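Local coordinates for protein 3-keto-5-aminohexanoate cleavage enzyme (Ralstonia eutropha, PDB 3C6C) that probably cleaves 3-keto-5-aminohexanoate or a related beta-keto acid, using a bound divalent metal ion, at residues R79-F84 with R132-E137; E142-D147 with R174-L179; D249-M254 with V286-T291; L272-S275 with F279-N282. All blocks are in the same frame, centred on the assembly; numbering follows the deposited sequence. Where two conformers were deposited one is given.

Contact 1 (R79-F84 with R132-E137); sequences RDPVLF and RVKHLE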
loop_
_atom_site.group_PDB
_atom_site.type_symbol
_atom_site.label_atom_id
_atom_site.label_comp_id
_atom_site.label_asym_id
_atom_site.label_seq_id
_atom_site.Cartn_x
_atom_site.Cartn_y
_atom_site.Cartn_z
ATOM N N ARG A 79 -4.127 -20.174 35.326
ATOM C CA ARG A 79 -4.231 -21.202 34.298
ATOM C C ARG A 79 -4.691 -22.549 34.883
ATOM O O ARG A 79 -4.448 -23.596 34.309
ATOM C CB ARG A 79 -2.917 -21.366 33.531
ATOM C CG ARG A 79 -1.695 -21.619 34.349
ATOM C CD ARG A 79 -0.510 -21.798 33.399
ATOM N NE ARG A 79 0.741 -21.945 34.127
ATOM C CZ ARG A 79 1.178 -23.097 34.621
ATOM N NH1 ARG A 79 0.459 -24.203 34.449
ATOM N NH2 ARG A 79 2.343 -23.151 35.257
ATOM N N ASP A 80 -5.394 -22.481 36.000
ATOM C CA ASP A 80 -5.904 -23.701 36.696
ATOM C C ASP A 80 -6.874 -24.486 35.814
ATOM O O ASP A 80 -7.942 -23.994 35.502
ATOM C CB ASP A 80 -6.585 -23.306 38.007
ATOM C CG ASP A 80 -7.020 -24.510 38.827
ATOM O OD1 ASP A 80 -6.863 -25.655 38.341
ATOM O OD2 ASP A 80 -7.495 -24.288 39.955
ATOM N N PRO A 81 -6.520 -25.722 35.428
ATOM C CA PRO A 81 -7.382 -26.515 34.533
ATOM C C PRO A 81 -8.775 -26.770 35.125
ATOM O O PRO A 81 -9.751 -26.949 34.390
ATOM C CB PRO A 81 -6.616 -27.850 34.384
ATOM C CG PRO A 81 -5.178 -27.469 34.596
ATOM C CD PRO A 81 -5.226 -26.389 35.678
ATOM N N VAL A 82 -8.836 -26.783 36.445
ATOM C CA VAL A 82 -10.101 -27.026 37.146
ATOM C C VAL A 82 -11.095 -25.906 36.862
ATOM O O VAL A 82 -12.298 -26.131 36.653
ATOM C CB VAL A 82 -9.915 -27.169 38.681
ATOM C CG1 VAL A 82 -11.275 -27.253 39.390
ATOM C CG2 VAL A 82 -9.066 -28.406 38.992
ATOM N N LEU A 83 -10.556 -24.701 36.795
ATOM C CA LEU A 83 -11.366 -23.512 36.543
ATOM C C LEU A 83 -11.843 -23.508 35.098
ATOM O O LEU A 83 -13.012 -23.197 34.802
ATOM C CB LEU A 83 -10.592 -22.234 36.856
ATOM C CG LEU A 83 -10.165 -22.081 38.326
ATOM C CD1 LEU A 83 -9.454 -20.721 38.456
ATOM C CD2 LEU A 83 -11.391 -22.219 39.270
ATOM N N PHE A 84 -10.947 -23.882 34.195
ATOM C CA PHE A 84 -11.293 -23.965 32.758
ATOM C C PHE A 84 -12.450 -24.966 32.576
ATOM O O PHE A 84 -13.408 -24.710 31.863
ATOM C CB PHE A 84 -10.114 -24.393 31.872
ATOM C CG PHE A 84 -9.181 -23.269 31.469
ATOM C CD1 PHE A 84 -9.560 -22.316 30.525
ATOM C CD2 PHE A 84 -7.924 -23.181 32.023
ATOM C CE1 PHE A 84 -8.697 -21.302 30.139
ATOM C CE2 PHE A 84 -7.038 -22.169 31.628
ATOM C CZ PHE A 84 -7.449 -21.223 30.688
ATOM N N ARG A 132 1.287 -27.144 29.569
ATOM C CA ARG A 132 0.579 -26.056 28.869
ATOM C C ARG A 132 -0.751 -26.532 28.300
ATOM O O ARG A 132 -1.714 -25.765 28.197
ATOM C CB ARG A 132 1.418 -25.477 27.736
ATOM C CG ARG A 132 2.521 -24.568 28.190
ATOM C CD ARG A 132 3.117 -23.927 26.977
ATOM N NE ARG A 132 4.443 -23.360 27.181
ATOM C CZ ARG A 132 5.002 -22.533 26.304
ATOM N NH1 ARG A 132 4.312 -22.220 25.204
ATOM N NH2 ARG A 132 6.219 -22.026 26.515
ATOM N N VAL A 133 -0.816 -27.805 27.944
ATOM C CA VAL A 133 -1.973 -28.286 27.171
ATOM C C VAL A 133 -2.948 -29.073 28.046
ATOM O O VAL A 133 -3.961 -29.601 27.569
ATOM C CB VAL A 133 -1.563 -29.115 25.908
ATOM C CG1 VAL A 133 -0.666 -28.277 24.924
ATOM C CG2 VAL A 133 -0.915 -30.437 26.301
ATOM N N LYS A 134 -2.639 -29.142 29.336
ATOM C CA LYS A 134 -3.454 -29.961 30.268
ATOM C C LYS A 134 -4.958 -29.584 30.218
ATOM O O LYS A 134 -5.841 -30.427 30.108
ATOM C CB LYS A 134 -2.891 -29.865 31.700
ATOM C CG LYS A 134 -3.749 -30.483 32.753
ATOM C CD LYS A 134 -4.100 -31.930 32.418
ATOM C CE LYS A 134 -4.826 -32.634 33.602
ATOM N NZ LYS A 134 -5.561 -31.689 34.521
ATOM N N HIS A 135 -5.231 -28.290 30.260
ATOM C CA HIS A 135 -6.625 -27.811 30.237
ATOM C C HIS A 135 -7.326 -28.149 28.933
ATOM O O HIS A 135 -8.531 -28.388 28.895
ATOM C CB HIS A 135 -6.728 -26.320 30.573
ATOM C CG HIS A 135 -6.130 -25.416 29.549
ATOM N ND1 HIS A 135 -4.789 -25.438 29.217
ATOM C CD2 HIS A 135 -6.692 -24.445 28.786
ATOM C CE1 HIS A 135 -4.559 -24.522 28.295
ATOM N NE2 HIS A 135 -5.694 -23.905 28.019
ATOM N N LEU A 136 -6.546 -28.217 27.870
ATOM C CA LEU A 136 -7.101 -28.505 26.553
ATOM C C LEU A 136 -7.524 -29.980 26.482
ATOM O O LEU A 136 -8.550 -30.324 25.920
ATOM C CB LEU A 136 -6.105 -28.178 25.440
ATOM C CG LEU A 136 -5.675 -26.721 25.277
ATOM C CD1 LEU A 136 -4.813 -26.635 24.000
ATOM C CD2 LEU A 136 -6.907 -25.809 25.229
ATOM N N GLU A 137 -6.704 -30.809 27.110
ATOM C CA GLU A 137 -6.941 -32.257 27.185
ATOM C C GLU A 137 -8.243 -32.494 27.931
ATOM O O GLU A 137 -9.039 -33.339 27.561
ATOM C CB GLU A 137 -5.786 -32.952 27.878
ATOM C CG GLU A 137 -4.484 -32.897 27.104
ATOM C CD GLU A 137 -3.290 -33.473 27.865
ATOM O OE1 GLU A 137 -3.372 -33.657 29.085
ATOM O OE2 GLU A 137 -2.258 -33.712 27.222
#

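Contact 2 (E142-D147 with R174-L179); sequences EIASLD and RRFQEL. With EDO (1,2-ethanediol), chain E.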
loop_
_atom_site.group_PDB
_atom_site.type_symbol
_atom_site.label_atom_id
_atom_site.label_comp_id
_atom_site.label_asym_id
_atom_site.label_seq_id
_atom_site.Cartn_x
_atom_site.Cartn_y
_atom_site.Cartn_z
ATOM N N GLU A 142 -13.256 -26.462 20.672
ATOM C CA GLU A 142 -13.086 -26.589 19.207
ATOM C C GLU A 142 -11.838 -25.849 18.759
ATOM O O GLU A 142 -11.165 -26.229 17.812
ATOM C CB GLU A 142 -14.317 -26.102 18.424
ATOM C CG GLU A 142 -15.423 -27.150 18.481
ATOM C CD GLU A 142 -16.769 -26.615 18.084
ATOM O OE1 GLU A 142 -17.375 -25.843 18.867
ATOM O OE2 GLU A 142 -17.242 -27.031 17.001
ATOM N N ILE A 143 -11.546 -24.793 19.488
ATOM C CA ILE A 143 -10.448 -23.876 19.132
ATOM C C ILE A 143 -9.628 -23.556 20.363
ATOM O O ILE A 143 -10.139 -23.556 21.467
ATOM C CB ILE A 143 -10.996 -22.560 18.513
ATOM C CG1 ILE A 143 -11.817 -22.833 17.246
ATOM C CG2 ILE A 143 -9.881 -21.556 18.246
ATOM C CD1 ILE A 143 -12.573 -21.613 16.743
ATOM N N ALA A 144 -8.338 -23.343 20.170
ATOM C CA ALA A 144 -7.474 -22.760 21.230
ATOM C C ALA A 144 -6.462 -21.807 20.623
ATOM O O ALA A 144 -6.021 -21.989 19.492
ATOM C CB ALA A 144 -6.774 -23.849 22.064
ATOM N N SER A 145 -6.142 -20.766 21.386
ATOM C CA SER A 145 -5.236 -19.696 20.935
ATOM C C SER A 145 -3.773 -20.012 21.213
ATOM O O SER A 145 -3.381 -20.388 22.331
ATOM C CB SER A 145 -5.612 -18.368 21.598
ATOM O OG SER A 145 -6.962 -18.036 21.302
ATOM N N LEU A 146 -2.982 -19.816 20.182
ATOM C CA LEU A 146 -1.552 -20.068 20.177
ATOM C C LEU A 146 -0.821 -18.843 19.639
ATOM O O LEU A 146 -0.979 -18.472 18.469
ATOM C CB LEU A 146 -1.246 -21.266 19.286
ATOM C CG LEU A 146 0.157 -21.892 19.419
ATOM C CD1 LEU A 146 0.441 -22.347 20.825
ATOM C CD2 LEU A 146 0.296 -23.038 18.451
ATOM N N ASP A 147 -0.040 -18.240 20.523
ATOM C CA ASP A 147 0.707 -17.024 20.215
ATOM C C ASP A 147 2.016 -17.464 19.578
ATOM O O ASP A 147 2.919 -17.943 20.257
ATOM C CB ASP A 147 1.018 -16.186 21.468
ATOM C CG ASP A 147 -0.215 -15.513 22.067
ATOM O OD1 ASP A 147 -1.306 -15.636 21.509
ATOM O OD2 ASP A 147 -0.081 -14.886 23.129
ATOM N N ARG A 174 1.327 -29.838 17.057
ATOM C CA ARG A 174 1.142 -31.303 16.953
ATOM C C ARG A 174 0.148 -31.842 17.992
ATOM O O ARG A 174 -0.724 -32.667 17.664
ATOM C CB ARG A 174 2.475 -32.061 17.013
ATOM C CG ARG A 174 2.299 -33.515 16.614
ATOM C CD ARG A 174 3.624 -34.277 16.536
ATOM N NE ARG A 174 4.572 -33.756 15.538
ATOM C CZ ARG A 174 4.654 -34.186 14.279
ATOM N NH1 ARG A 174 3.831 -35.134 13.839
ATOM N NH2 ARG A 174 5.551 -33.662 13.450
ATOM N N ARG A 175 0.242 -31.338 19.221
ATOM C CA ARG A 175 -0.677 -31.752 20.279
ATOM C C ARG A 175 -2.115 -31.374 19.932
ATOM O O ARG A 175 -3.056 -32.154 20.151
ATOM C CB ARG A 175 -0.289 -31.204 21.663
ATOM C CG ARG A 175 0.854 -31.953 22.292
ATOM C CD ARG A 175 0.482 -33.450 22.493
ATOM N NE ARG A 175 -0.443 -33.670 23.614
ATOM C CZ ARG A 175 -1.458 -34.520 23.589
ATOM N NH1 ARG A 175 -1.722 -35.232 22.504
ATOM N NH2 ARG A 175 -2.212 -34.662 24.658
ATOM N N PHE A 176 -2.281 -30.183 19.368
ATOM C CA PHE A 176 -3.619 -29.706 19.003
ATOM C C PHE A 176 -4.192 -30.634 17.940
ATOM O O PHE A 176 -5.372 -30.985 17.971
ATOM C CB PHE A 176 -3.606 -28.273 18.422
ATOM C CG PHE A 176 -3.432 -27.147 19.451
ATOM C CD1 PHE A 176 -2.651 -27.272 20.592
ATOM C CD2 PHE A 176 -4.022 -25.920 19.201
ATOM C CE1 PHE A 176 -2.505 -26.202 21.488
ATOM C CE2 PHE A 176 -3.869 -24.862 20.077
ATOM C CZ PHE A 176 -3.097 -24.989 21.206
ATOM N N GLN A 177 -3.341 -31.035 16.999
ATOM C CA GLN A 177 -3.797 -31.916 15.907
ATOM C C GLN A 177 -4.307 -33.219 16.468
ATOM O O GLN A 177 -5.382 -33.701 16.124
ATOM C CB GLN A 177 -2.679 -32.260 14.933
ATOM C CG GLN A 177 -2.360 -31.161 13.964
ATOM C CD GLN A 177 -1.236 -31.567 13.036
ATOM O OE1 GLN A 177 -0.120 -31.838 13.482
ATOM N NE2 GLN A 177 -1.523 -31.616 11.740
ATOM N N GLU A 178 -3.506 -33.759 17.370
ATOM C CA GLU A 178 -3.813 -35.029 18.067
ATOM C C GLU A 178 -5.127 -34.973 18.848
ATOM O O GLU A 178 -5.901 -35.929 18.869
ATOM C CB GLU A 178 -2.663 -35.424 19.015
ATOM C CG GLU A 178 -1.434 -35.899 18.260
ATOM C CD GLU A 178 -0.170 -36.011 19.090
ATOM O OE1 GLU A 178 -0.139 -35.569 20.247
ATOM O OE2 GLU A 178 0.822 -36.554 18.555
ATOM N N LEU A 179 -5.363 -33.833 19.472
ATOM C CA LEU A 179 -6.535 -33.609 20.339
ATOM C C LEU A 179 -7.761 -33.183 19.541
ATOM O O LEU A 179 -8.878 -33.110 20.062
ATOM C CB LEU A 179 -6.247 -32.518 21.389
ATOM C CG LEU A 179 -5.291 -32.917 22.534
ATOM C CD1 LEU A 179 -4.872 -31.665 23.310
ATOM C CD2 LEU A 179 -5.903 -33.995 23.449
HETATM C C1 EDO E . -12.970 -30.418 19.503
HETATM O O1 EDO E . -14.241 -30.888 19.957
HETATM C C2 EDO E . -11.836 -31.097 20.253
HETATM O O2 EDO E . -11.895 -32.512 20.052
#

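Contact 3 (D249-M254 with V286-T291); sequences DQMPMM and VERART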
loop_
_atom_site.group_PDB
_atom_site.type_symbol
_atom_site.label_atom_id
_atom_site.label_comp_id
_atom_site.label_asym_id
_atom_site.label_seq_id
_atom_site.Cartn_x
_atom_site.Cartn_y
_atom_site.Cartn_z
ATOM N N ASP A 249 -9.129 1.503 20.083
ATOM C CA ASP A 249 -8.966 0.899 18.759
ATOM C C ASP A 249 -9.811 -0.343 18.492
ATOM O O ASP A 249 -9.830 -0.846 17.390
ATOM C CB ASP A 249 -7.503 0.583 18.477
ATOM C CG ASP A 249 -6.693 1.847 18.264
ATOM O OD1 ASP A 249 -7.188 2.779 17.625
ATOM O OD2 ASP A 249 -5.580 1.900 18.772
ATOM N N GLN A 250 -10.567 -0.771 19.477
ATOM C CA GLN A 250 -11.341 -2.010 19.334
ATOM C C GLN A 250 -12.365 -1.886 18.197
ATOM O O GLN A 250 -12.405 -2.735 17.280
ATOM C CB GLN A 250 -12.044 -2.351 20.640
ATOM C CG GLN A 250 -13.049 -3.524 20.533
ATOM C CD GLN A 250 -13.534 -3.968 21.903
ATOM O OE1 GLN A 250 -14.405 -3.329 22.500
ATOM N NE2 GLN A 250 -12.934 -5.055 22.424
HETATM N N MSE A 251 -13.217 -0.862 18.270
HETATM C CA MSE A 251 -14.294 -0.725 17.251
HETATM C C MSE A 251 -13.748 -0.378 15.843
HETATM O O MSE A 251 -14.167 -0.995 14.863
HETATM C CB MSE A 251 -15.413 0.218 17.708
HETATM C CG MSE A 251 -16.238 -0.363 18.849
HETATM SE SE MSE A 251 -17.115 -2.078 18.512
HETATM C CE MSE A 251 -17.444 -2.661 20.316
ATOM N N PRO A 252 -12.815 0.590 15.731
ATOM C CA PRO A 252 -12.177 0.860 14.434
ATOM C C PRO A 252 -11.548 -0.380 13.797
ATOM O O PRO A 252 -11.724 -0.634 12.600
ATOM C CB PRO A 252 -11.118 1.923 14.791
ATOM C CG PRO A 252 -11.763 2.648 15.927
ATOM C CD PRO A 252 -12.338 1.534 16.754
HETATM N N MSE A 253 -10.828 -1.173 14.580
HETATM C CA MSE A 253 -10.169 -2.338 13.986
HETATM C C MSE A 253 -11.168 -3.417 13.584
HETATM O O MSE A 253 -10.988 -4.116 12.592
HETATM C CB MSE A 253 -9.070 -2.904 14.874
HETATM C CG MSE A 253 -7.807 -2.015 14.944
HETATM SE SE MSE A 253 -6.953 -1.448 13.289
HETATM C CE MSE A 253 -7.801 0.097 12.905
HETATM N N MSE A 254 -12.243 -3.528 14.348
HETATM C CA MSE A 254 -13.339 -4.446 14.001
HETATM C C MSE A 254 -13.941 -4.083 12.635
HETATM O O MSE A 254 -14.089 -4.931 11.740
HETATM C CB MSE A 254 -14.422 -4.407 15.101
HETATM C CG MSE A 254 -15.685 -5.286 14.876
HETATM SE SE MSE A 254 -17.008 -4.453 13.767
HETATM C CE MSE A 254 -17.286 -2.800 14.720
ATOM N N VAL A 286 -20.626 -6.736 21.789
ATOM C CA VAL A 286 -21.066 -7.608 20.705
ATOM C C VAL A 286 -22.180 -6.929 19.917
ATOM O O VAL A 286 -22.207 -6.949 18.692
ATOM C CB VAL A 286 -21.526 -9.009 21.217
ATOM C CG1 VAL A 286 -22.167 -9.802 20.073
ATOM C CG2 VAL A 286 -20.330 -9.837 21.811
ATOM N N GLU A 287 -23.118 -6.320 20.630
ATOM C CA GLU A 287 -24.280 -5.688 19.985
ATOM C C GLU A 287 -23.837 -4.554 19.085
ATOM O O GLU A 287 -24.294 -4.400 17.942
ATOM C CB GLU A 287 -25.257 -5.169 21.033
ATOM C CG GLU A 287 -26.409 -4.394 20.461
ATOM C CD GLU A 287 -27.330 -3.845 21.563
ATOM O OE1 GLU A 287 -26.864 -3.700 22.729
ATOM O OE2 GLU A 287 -28.512 -3.566 21.248
ATOM N N ARG A 288 -22.866 -3.799 19.564
ATOM C CA ARG A 288 -22.355 -2.631 18.816
ATOM C C ARG A 288 -21.680 -3.074 17.522
ATOM O O ARG A 288 -21.916 -2.516 16.457
ATOM C CB ARG A 288 -21.403 -1.780 19.674
ATOM C CG ARG A 288 -20.639 -0.683 18.915
ATOM C CD ARG A 288 -20.196 0.451 19.862
ATOM N NE ARG A 288 -21.396 0.969 20.507
ATOM C CZ ARG A 288 -21.443 1.961 21.386
ATOM N NH1 ARG A 288 -20.339 2.560 21.796
ATOM N NH2 ARG A 288 -22.618 2.330 21.872
ATOM N N ALA A 289 -20.857 -4.105 17.639
ATOM C CA ALA A 289 -20.089 -4.643 16.495
ATOM C C ALA A 289 -21.049 -5.227 15.444
ATOM O O ALA A 289 -20.933 -5.014 14.233
ATOM C CB ALA A 289 -19.056 -5.708 16.997
ATOM N N ARG A 290 -22.046 -5.921 15.965
ATOM C CA ARG A 290 -23.074 -6.565 15.117
ATOM C C ARG A 290 -23.851 -5.538 14.305
ATOM O O ARG A 290 -24.090 -5.702 13.088
ATOM C CB ARG A 290 -23.999 -7.456 15.946
ATOM C CG ARG A 290 -25.147 -8.032 15.139
ATOM C CD ARG A 290 -25.930 -8.971 15.990
ATOM N NE ARG A 290 -27.195 -9.305 15.357
ATOM C CZ ARG A 290 -28.136 -10.038 15.932
ATOM N NH1 ARG A 290 -27.939 -10.550 17.137
ATOM N NH2 ARG A 290 -29.261 -10.288 15.282
ATOM N N THR A 291 -24.214 -4.455 14.982
ATOM C CA THR A 291 -24.925 -3.345 14.346
ATOM C C THR A 291 -24.115 -2.727 13.200
ATOM O O THR A 291 -24.618 -2.502 12.098
ATOM C CB THR A 291 -25.337 -2.283 15.383
ATOM O OG1 THR A 291 -26.306 -2.855 16.273
ATOM C CG2 THR A 291 -25.931 -1.045 14.692
#

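Contact 4 (L272-S275 with F279-N282); sequences LYLS and FATN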
loop_
_atom_site.group_PDB
_atom_site.type_symbol
_atom_site.label_atom_id
_atom_site.label_comp_id
_atom_site.label_asym_id
_atom_site.label_seq_id
_atom_site.Cartn_x
_atom_site.Cartn_y
_atom_site.Cartn_z
ATOM N N LEU A 272 -12.459 -2.157 28.183
ATOM C CA LEU A 272 -13.475 -2.103 29.239
ATOM C C LEU A 272 -14.652 -1.146 28.996
ATOM O O LEU A 272 -15.657 -1.186 29.713
ATOM C CB LEU A 272 -12.815 -1.730 30.572
ATOM C CG LEU A 272 -11.739 -2.679 31.118
ATOM C CD1 LEU A 272 -11.349 -2.198 32.534
ATOM C CD2 LEU A 272 -12.180 -4.129 31.160
ATOM N N TYR A 273 -14.518 -0.278 27.996
ATOM C CA TYR A 273 -15.398 0.892 27.853
ATOM C C TYR A 273 -16.313 0.906 26.636
ATOM O O TYR A 273 -15.903 0.655 25.505
ATOM C CB TYR A 273 -14.563 2.181 27.849
ATOM C CG TYR A 273 -13.785 2.386 29.117
ATOM C CD1 TYR A 273 -14.381 2.961 30.226
ATOM C CD2 TYR A 273 -12.463 1.984 29.207
ATOM C CE1 TYR A 273 -13.658 3.146 31.400
ATOM C CE2 TYR A 273 -11.742 2.164 30.365
ATOM C CZ TYR A 273 -12.339 2.751 31.445
ATOM O OH TYR A 273 -11.585 2.897 32.597
ATOM N N LEU A 274 -17.565 1.265 26.911
ATOM C CA LEU A 274 -18.576 1.372 25.855
ATOM C C LEU A 274 -18.323 2.706 25.184
ATOM O O LEU A 274 -18.366 2.849 23.968
ATOM C CB LEU A 274 -19.986 1.279 26.435
ATOM C CG LEU A 274 -21.107 1.193 25.407
ATOM C CD1 LEU A 274 -20.993 -0.077 24.568
ATOM C CD2 LEU A 274 -22.471 1.301 26.116
ATOM N N SER A 275 -18.034 3.668 26.036
ATOM C CA SER A 275 -17.642 5.012 25.636
ATOM C C SER A 275 -16.803 5.654 26.690
ATOM O O SER A 275 -16.519 5.068 27.733
ATOM C CB SER A 275 -18.863 5.900 25.340
ATOM O OG SER A 275 -19.727 6.031 26.451
ATOM N N PHE A 279 -18.291 2.111 31.470
ATOM C CA PHE A 279 -17.961 0.695 31.333
ATOM C C PHE A 279 -19.022 -0.070 30.515
ATOM O O PHE A 279 -20.218 0.209 30.588
ATOM C CB PHE A 279 -17.802 0.018 32.702
ATOM C CG PHE A 279 -16.605 0.493 33.474
ATOM C CD1 PHE A 279 -15.329 0.342 32.960
ATOM C CD2 PHE A 279 -16.755 1.128 34.699
ATOM C CE1 PHE A 279 -14.225 0.749 33.674
ATOM C CE2 PHE A 279 -15.639 1.564 35.401
ATOM C CZ PHE A 279 -14.386 1.369 34.897
ATOM N N ALA A 280 -18.516 -1.020 29.747
ATOM C CA ALA A 280 -19.319 -1.938 28.912
ATOM C C ALA A 280 -19.522 -3.306 29.546
ATOM O O ALA A 280 -18.719 -3.789 30.351
ATOM C CB ALA A 280 -18.651 -2.134 27.532
ATOM N N THR A 281 -20.608 -3.945 29.134
ATOM C CA THR A 281 -20.703 -5.401 29.220
ATOM C C THR A 281 -20.234 -6.033 27.896
ATOM O O THR A 281 -20.213 -5.397 26.842
ATOM C CB THR A 281 -22.153 -5.885 29.497
ATOM O OG1 THR A 281 -22.952 -5.703 28.309
ATOM C CG2 THR A 281 -22.801 -5.166 30.763
ATOM N N ASN A 282 -19.906 -7.316 27.952
ATOM C CA ASN A 282 -19.543 -8.065 26.746
ATOM C C ASN A 282 -20.675 -8.032 25.746
ATOM O O ASN A 282 -20.455 -7.781 24.571
ATOM C CB ASN A 282 -19.139 -9.498 27.054
ATOM C CG ASN A 282 -17.720 -9.597 27.569
ATOM O OD1 ASN A 282 -16.768 -9.349 26.830
ATOM N ND2 ASN A 282 -17.574 -9.973 28.842
#

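Contact 1 (R79-F84 with R132-E137)
Pro81 and Phe84, in the first turn of helix 81-92, pack against Lys134 and His135, which open the short helix 134-139; this is an apolar and aromatic contact between two helix starts in the outer layer of a TIM barrel. The backbones come close, with the CA atoms of Pro81 and His135 4.6 Å apart. The contact centres on the Phe84 and His135 rings, whose planes are inclined by 32° with centroids 4.4 Å apart. His135 CD2 sits over the middle of one Phe84 face, 3.7 Å from Phe84 CE2, while His135 CB lies 3.7 Å from Phe84 CD2. The imidazole gets there because His135 CG is placed between the backbone N and the carbonyl carbon (chi1 67°). Its rotation is fixed by the hydrogen bond from NE2 to Thr103 O, and Leu136 CD2 packs on one face of the imidazole. Beside the rings, the aliphatic part of Lys134 crosses the proline at roughly a right angle, with Pro81 CG 3.8 Å from Lys134 CG. The lysine chain then bends, passing NZ by Pro81 CB to a salt bridge with Asp138. Asp80 is the N-cap of helix 81-92: its OD1 accepts from Val82 N at 3.0 Å, the donor lying above the carboxylate plane. Helix 81-92 precedes strand 99-103 and helix 134-139 follows it; Phe84 touches Thr103 of that strand and Cys139 of the second helix, whereas Leu136 reaches Leu102 and Phe176 of helix 166-179.

Contact 2 (E142-D147 with R174-L179)
Phe176 reaches from helix 166-179 onto strand 143-147, a helix-on-strand contact in the wall of a TIM barrel. The ring corner made by CE2 and CZ does the touching: Ala144 CB lies 3.7 Å from Phe176 CE2 and 3.9 Å from Phe176 CZ. Ala144 O comes up to the ring edge, near its plane, 3.6 Å from Phe176 CE2. A looser touch, 4.4 Å from Leu146 CD1 to Phe176 CZ, extends the contact along the strand, since Ala144 and Leu146 both point toward the helix. Phe176 CG stands anti to the carbonyl carbon (chi1 -76°), which carries the phenyl group inward from the helix. Cys104 and Pro183 also touch the ring. Behind this shell, strand 143-147 lies parallel between strands 99-103 and 182-187, with Ala144 hydrogen-bonded through its backbone to Lys182 and Glu184. Ser145 points away from the helix, and in the conformer modelled here its OG bonds to Asn101. On the outer side of the helix, Arg175 is held by Glu137 through NH2 and by Glu178, whose OE1 receives Arg175 NH1 at 2.8 Å on its anti side, nearly in the guanidinium plane.

Contact 3 (D249-M254 with V286-T291)
Met251 spans the groove between helices 250-260 and 282-295, two neighbouring outer helices of the TIM barrel, to lie across Arg288. The short segments run in roughly the same direction, inclined by 35° with their axes 10.7 Å apart. Met251 is a selenomethionine. From CB, which points toward segment 286-291, the chain goes to CG, anti to the carbonyl carbon (chi1 -69°), and, for the Arg288 conformer described here, passes Arg288 CD at 4.2 Å. A bend at chi2 then lays SE against the arginine, 3.8 Å from Arg288 CG, with the methyl beside it, CE being 4.0 Å from the same Arg288 CG. The two side chains cross at about a right angle; the arginine meets the selenium with its CG methylene, and its chain then bends at chi3 and leads the guanidinium away. Leu285 and Val266 also touch Met251, and His295 of the second subunit packs on both Met251 and Arg288, bringing this groove to a subunit interface. One turn further along, the selenomethionine Met254 takes Ala289. Its chain is bent twice and folds round the small residue: CG is 4.0 Å from Ala289 CB, and the terminal CE ends 3.8 Å from Ala289 CA.

Contact 4 (L272-S275 with F279-N282)
Tyr273 and Phe279 form an antiparallel non-hydrogen-bonded pair with their CA atoms 4.3 Å apart, and next to it Ala280 N gives an almost straight hydrogen bond to Leu272 O, 2.9 Å long with an angle of 176° at the hydrogen. The same carbonyl oxygen also receives a CA-H...O contact from Phe279, whose CA is 3.4 Å from Leu272 O, and it lies at the edge of the Phe279 ring, in its plane. The two aromatic side chains leave the backbone away from the opposite segment, but their ends run side by side in the same direction. Their planes differ by only 21° and are slid apart, leaving little overlap: the nearest atoms are Tyr273 CE1 and Phe279 CE1, 3.4 Å apart. Leu272 CB flanks the phenylalanine, 4.0 Å from Phe279 CD1. This is the irregular excursion of the TIM barrel between strand 264-266 and helix 282-295, and it carries a classic beta bulge in which Leu274 and Ser275 both face Val278. Where the chain turns its corner at Leu274, the leucine CB meets Ala280 CB at 3.8 Å. Ala280 is buried and also packs on Leu285. His40 NE2 hydrogen-bonds to Ala280 O and the His40 ring meets that of Phe279, while Leu272 lies against Asn37, Met43 and a bound di(hydroxyethyl)ether molecule. Thr281 is the N-cap of helix 282-295, its OG1 hydrogen-bonded to Gln284 N.

From the N terminus, contact 1 closes first, joining the start of helix 81-92 to helix 134-139 around strand 99-103. Contact 2 opens just afterwards, on the strand that follows helix 134-139, and closes on helix 166-179. The two adjoin: helix 134-139 belongs to contact 1 and also touches both segments of contact 2. Far along the chain, contact 3 ties helix 250-260 to helix 282-295, and contact 4, a short turn, lies wholly between its segments; in one of its conformers Arg288 packs on Leu274 there. No contact crosses another. Contacts 2 and 3 lie on opposite sides of the chain's centre, their centres about 27 Å apart.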